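Local coordinates for protein diadenosine tetraphosphatase, putative (Trypanosoma brucei, PDB 2QJC) that probably hydrolyses phosphate esters or anhydrides such as diadenosine tetraphosphate, as a calcineurin-like metallophosphoesterase with two manganese ions in its active site, at residues G29-L34 with G60-G65. Numbering follows the deposited sequence.
Sequences GCRAQL and GPDSFG
D62 OD2 lies at the edge of the R31 guanidinium, almost exactly in its plane, and takes a hydrogen bond from NH1 at 3.2 Å as part of a salt bridge. The guanidinium and carboxylate planes stand 62° apart, and NH1 meets OD2 on its anti side, tilted somewhat (22°) out of the carboxylate plane. R31 suits this place because its long chain, bent at chi2 and chi3, turns one nitrogen to D62 while NE pairs with E35. With CG anti to the backbone N (chi1 -173°), D62 serves as N-cap: OD1 receives G65 N at 2.9 Å from above the carboxylate plane, so one short acid both caps a helix and meets the arginine. The backbone N of D62 gives a hydrogen bond to G29 O at 2.9 Å, on a lone pair in the carbonyl plane, and P61 CD packs against the same oxygen. Glycine fits position 29, where phi is positive and the CA lies 3.8 Å from S63 CA; G65 leaves room for the carboxylate of D62. G29 follows the manganese ligand H28, so the contact joins a metal-site loop to the start of helix 63-73, beside helix 31-41, whose L34 packs on L69 and L70, while S63 and F64 touch L111 and S114 of helix 108-114.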
# COMPACT_ATOMS: atom_id res chain seq x y z
N GLY A 29 10.30 6.18 -0.15
CA GLY A 29 11.10 7.39 -0.13
C GLY A 29 11.28 8.18 -1.42
O GLY A 29 12.14 9.05 -1.48
N CYS A 30 10.49 7.88 -2.46
CA CYS A 30 10.61 8.63 -3.72
C CYS A 30 9.68 9.84 -3.71
O CYS A 30 8.68 9.89 -4.44
CB CYS A 30 10.28 7.73 -4.91
SG CYS A 30 11.45 6.37 -5.17
N ARG A 31 10.03 10.83 -2.89
CA ARG A 31 9.24 12.06 -2.73
C ARG A 31 9.03 12.84 -4.02
O ARG A 31 7.91 13.27 -4.32
CB ARG A 31 9.89 12.98 -1.69
CG ARG A 31 8.94 14.04 -1.14
CD ARG A 31 9.65 15.34 -0.82
NE ARG A 31 10.20 15.96 -2.02
CZ ARG A 31 11.49 16.02 -2.31
NH1 ARG A 31 12.39 15.49 -1.48
NH2 ARG A 31 11.90 16.60 -3.43
N ALA A 32 10.10 13.05 -4.78
CA ALA A 32 10.00 13.79 -6.03
C ALA A 32 8.93 13.15 -6.91
O ALA A 32 8.08 13.85 -7.48
CB ALA A 32 11.34 13.80 -6.76
N GLN A 33 8.97 11.83 -6.99
CA GLN A 33 8.02 11.05 -7.79
C GLN A 33 6.58 11.21 -7.29
O GLN A 33 5.64 11.26 -8.09
CB GLN A 33 8.41 9.57 -7.78
CG GLN A 33 9.60 9.21 -8.67
CD GLN A 33 10.87 9.96 -8.31
OE1 GLN A 33 11.28 10.01 -7.15
NE2 GLN A 33 11.51 10.53 -9.32
N LEU A 34 6.40 11.27 -5.97
CA LEU A 34 5.07 11.43 -5.40
C LEU A 34 4.52 12.81 -5.80
O LEU A 34 3.35 12.94 -6.17
CB LEU A 34 5.13 11.28 -3.88
CG LEU A 34 3.84 11.53 -3.07
CD1 LEU A 34 2.71 10.63 -3.58
CD2 LEU A 34 4.11 11.25 -1.59
N GLY A 60 14.44 4.43 -1.18
CA GLY A 60 14.43 5.73 -1.82
C GLY A 60 15.33 6.77 -1.17
O GLY A 60 15.80 6.56 -0.05
N PRO A 61 15.57 7.90 -1.84
CA PRO A 61 16.43 8.96 -1.31
C PRO A 61 15.87 9.75 -0.12
O PRO A 61 16.64 10.20 0.74
CB PRO A 61 16.68 9.85 -2.52
CG PRO A 61 15.39 9.72 -3.29
CD PRO A 61 15.11 8.23 -3.20
N ASP A 62 14.56 9.91 -0.04
CA ASP A 62 14.00 10.69 1.06
C ASP A 62 12.79 10.08 1.78
O ASP A 62 11.65 10.50 1.57
CB ASP A 62 13.66 12.09 0.55
CG ASP A 62 13.21 13.02 1.66
OD1 ASP A 62 13.60 12.78 2.83
OD2 ASP A 62 12.50 14.00 1.36
N SER A 63 13.06 9.11 2.65
CA SER A 63 11.99 8.46 3.41
C SER A 63 11.26 9.45 4.32
O SER A 63 10.03 9.46 4.37
CB SER A 63 12.56 7.33 4.28
OG SER A 63 13.12 6.30 3.49
N PHE A 64 12.03 10.28 5.02
CA PHE A 64 11.46 11.25 5.95
C PHE A 64 10.57 12.31 5.30
O PHE A 64 9.53 12.68 5.85
CB PHE A 64 12.59 11.93 6.74
CG PHE A 64 13.45 10.97 7.51
CD1 PHE A 64 12.94 9.76 7.97
CD2 PHE A 64 14.78 11.29 7.81
CE1 PHE A 64 13.72 8.88 8.72
CE2 PHE A 64 15.57 10.41 8.55
CZ PHE A 64 15.04 9.21 9.01
N GLY A 65 10.97 12.80 4.13
CA GLY A 65 10.18 13.80 3.44
C GLY A 65 8.86 13.25 2.96
O GLY A 65 7.84 13.94 2.96